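PDB 4BZP: bifunctional enzyme cysn/cysc from Mycobacterium tuberculosis, which phosphorylates adenylyl sulfate (APS) at its 3'-hydroxyl with ATP, the kinase step of sulfate activation. Local coordinates for residues G5-F10 with H78-P83. Residues are numbered along the deposited sequence; the frame is centred on the assembly and turned at random.
Sequences GKTVWF and HLVLVP
Val82 packs against the indole of Trp9. Its CG1 sits over one face of the six-membered ring, 4.0 Å from the ring centroid, in a CH-pi contact. CG2 of Val82 lies beside Trp9 CE3 and also meets CG2 of Thr7 at 4.1 Å. With Trp9 CG anti to the backbone N (chi1 -167°), the indole reaches across Val82. Helix 56-75 covers the face of Thr7, Trp9, Val80 and Val82, with Ser67 on Trp9 and Ala70 on Thr7 and Val80. On the other face, Leu81 and Val8 lie side by side and point the same way. Leu81 CD2 is 3.9 Å from Val8 CB. Helix 18-31 packs over this side, with Val25 on Leu81 and, for one of the two deposited conformers of Phe10, Ala22 on Phe10. The two segments are neighbouring parallel strands in the central sheet of a P-loop kinase fold, ordered 2-3-1-4-5. Strand 6-11 leads into the P-loop that holds ADP. Four short backbone hydrogen bonds join the strands. Lys6 O accepts from Val80 N, and Val80 O accepts from Val8 N at 2.8 Å. Val8 O then accepts from Val82 N, and Val82 O from Phe10 N at 2.9 Å. Toward the start of the strands the pairing slackens: Lys6 N to His78 O is a weak bond of 3.4 Å. Gly5 CA makes a CA-H...O contact of 3.2 Å with His78 O. Thr7 OG1 is hydrogen-bonded to His99. His78 points away from strand 6-10 at its CB; its NE2 is hydrogen-bonded to NE2 of His78 of the second subunit.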
loop_
_atom_site.group_PDB
_atom_site.type_symbol
_atom_site.label_atom_id
_atom_site.label_comp_id
_atom_site.label_asym_id
_atom_site.label_seq_id
_atom_site.Cartn_x
_atom_site.Cartn_y
_atom_site.Cartn_z
ATOM N N GLY A 5 11.941 7.531 -3.220
ATOM C CA GLY A 5 12.692 6.323 -2.966
ATOM C C GLY A 5 12.826 5.473 -4.239
ATOM O O GLY A 5 12.633 5.947 -5.351
ATOM N N LYS A 6 13.137 4.234 -4.029
ATOM C CA LYS A 6 13.472 3.299 -5.088
ATOM C C LYS A 6 13.055 1.947 -4.609
ATOM O O LYS A 6 12.869 1.732 -3.395
ATOM C CB LYS A 6 14.988 3.252 -5.280
ATOM C CG LYS A 6 15.683 4.582 -5.477
ATOM C CD LYS A 6 17.154 4.483 -5.674
ATOM C CE LYS A 6 17.742 5.908 -5.784
ATOM N NZ LYS A 6 19.223 5.789 -5.716
ATOM N N THR A 7 12.983 0.995 -5.546
ATOM C CA THR A 7 12.653 -0.395 -5.214
ATOM C C THR A 7 13.693 -1.398 -5.646
ATOM O O THR A 7 14.146 -1.377 -6.791
ATOM C CB THR A 7 11.293 -0.812 -5.823
ATOM O OG1 THR A 7 10.272 0.024 -5.230
ATOM C CG2 THR A 7 10.944 -2.292 -5.594
ATOM N N VAL A 8 14.082 -2.278 -4.715
ATOM C CA VAL A 8 14.872 -3.439 -5.012
ATOM C C VAL A 8 13.959 -4.653 -5.022
ATOM O O VAL A 8 13.369 -4.984 -3.993
ATOM C CB VAL A 8 15.984 -3.627 -3.964
ATOM C CG1 VAL A 8 16.809 -4.860 -4.301
ATOM C CG2 VAL A 8 16.849 -2.392 -3.887
ATOM N N TRP A 9 13.833 -5.308 -6.161
ATOM C CA TRP A 9 12.921 -6.433 -6.391
ATOM C C TRP A 9 13.766 -7.667 -6.486
ATOM O O TRP A 9 14.485 -7.897 -7.510
ATOM C CB TRP A 9 12.135 -6.201 -7.671
ATOM C CG TRP A 9 10.969 -7.087 -7.905
ATOM C CD1 TRP A 9 10.970 -8.272 -8.516
ATOM C CD2 TRP A 9 9.596 -6.815 -7.521
ATOM N NE1 TRP A 9 9.692 -8.791 -8.521
ATOM C CE2 TRP A 9 8.831 -7.895 -7.947
ATOM C CE3 TRP A 9 8.951 -5.762 -6.877
ATOM C CZ2 TRP A 9 7.431 -7.947 -7.739
ATOM C CZ3 TRP A 9 7.576 -5.860 -6.679
ATOM C CH2 TRP A 9 6.890 -6.926 -7.093
ATOM N N PHE A 10 13.745 -8.497 -5.457
ATOM C CA PHE A 10 14.456 -9.725 -5.517
ATOM C C PHE A 10 13.739 -10.748 -6.374
ATOM O O PHE A 10 12.526 -10.688 -6.749
ATOM C CB PHE A 10 14.676 -10.303 -4.138
ATOM C CG PHE A 10 15.602 -9.508 -3.296
ATOM C CD1 PHE A 10 15.130 -8.442 -2.561
ATOM C CD2 PHE A 10 16.953 -9.802 -3.258
ATOM C CE1 PHE A 10 15.991 -7.675 -1.818
ATOM C CE2 PHE A 10 17.817 -9.035 -2.519
ATOM C CZ PHE A 10 17.324 -8.000 -1.746
ATOM N N HIS A 78 10.613 5.978 0.714
ATOM C CA HIS A 78 11.274 4.799 1.234
ATOM C C HIS A 78 12.077 4.020 0.185
ATOM O O HIS A 78 11.693 3.996 -0.981
ATOM C CB HIS A 78 10.226 3.834 1.814
ATOM C CG HIS A 78 9.377 4.437 2.871
ATOM N ND1 HIS A 78 9.785 4.498 4.182
ATOM C CD2 HIS A 78 8.151 4.975 2.819
ATOM C CE1 HIS A 78 8.822 5.074 4.901
ATOM N NE2 HIS A 78 7.835 5.392 4.087
ATOM N N LEU A 79 13.132 3.373 0.672
ATOM C CA LEU A 79 13.877 2.401 -0.078
ATOM C C LEU A 79 13.190 1.080 0.196
ATOM O O LEU A 79 13.249 0.565 1.300
ATOM C CB LEU A 79 15.345 2.387 0.335
ATOM C CG LEU A 79 16.302 1.539 -0.521
ATOM C CD1 LEU A 79 16.125 0.057 -0.308
ATOM C CD2 LEU A 79 16.185 1.889 -1.989
ATOM N N VAL A 80 12.496 0.561 -0.810
ATOM C CA VAL A 80 11.631 -0.617 -0.666
ATOM C C VAL A 80 12.374 -1.878 -1.106
ATOM O O VAL A 80 12.977 -1.872 -2.170
ATOM C CB VAL A 80 10.336 -0.481 -1.467
ATOM C CG1 VAL A 80 9.366 -1.636 -1.202
ATOM C CG2 VAL A 80 9.632 0.842 -1.120
ATOM N N LEU A 81 12.319 -2.909 -0.304
ATOM C CA LEU A 81 13.017 -4.180 -0.558
ATOM C C LEU A 81 11.970 -5.251 -0.625
ATOM O O LEU A 81 11.217 -5.443 0.367
ATOM C CB LEU A 81 13.984 -4.449 0.570
ATOM C CG LEU A 81 15.053 -3.364 0.708
ATOM C CD1 LEU A 81 15.470 -3.095 2.136
ATOM C CD2 LEU A 81 16.275 -3.741 -0.115
ATOM N N VAL A 82 11.845 -5.941 -1.756
ATOM C CA VAL A 82 10.752 -6.914 -1.974
ATOM C C VAL A 82 11.354 -8.280 -2.187
ATOM O O VAL A 82 11.859 -8.599 -3.285
ATOM C CB VAL A 82 9.929 -6.525 -3.190
ATOM C CG1 VAL A 82 8.745 -7.486 -3.349
ATOM C CG2 VAL A 82 9.453 -5.098 -3.081
ATOM N N PRO A 83 11.296 -9.143 -1.145
ATOM C CA PRO A 83 11.901 -10.464 -1.269
ATOM C C PRO A 83 10.984 -11.580 -1.721
ATOM O O PRO A 83 11.028 -12.700 -1.114
ATOM C CB PRO A 83 12.373 -10.723 0.145
ATOM C CG PRO A 83 11.351 -10.068 0.996
ATOM C CD PRO A 83 10.987 -8.817 0.261
HETATM O O HOH W 1 10.071 -9.882 -5.738
#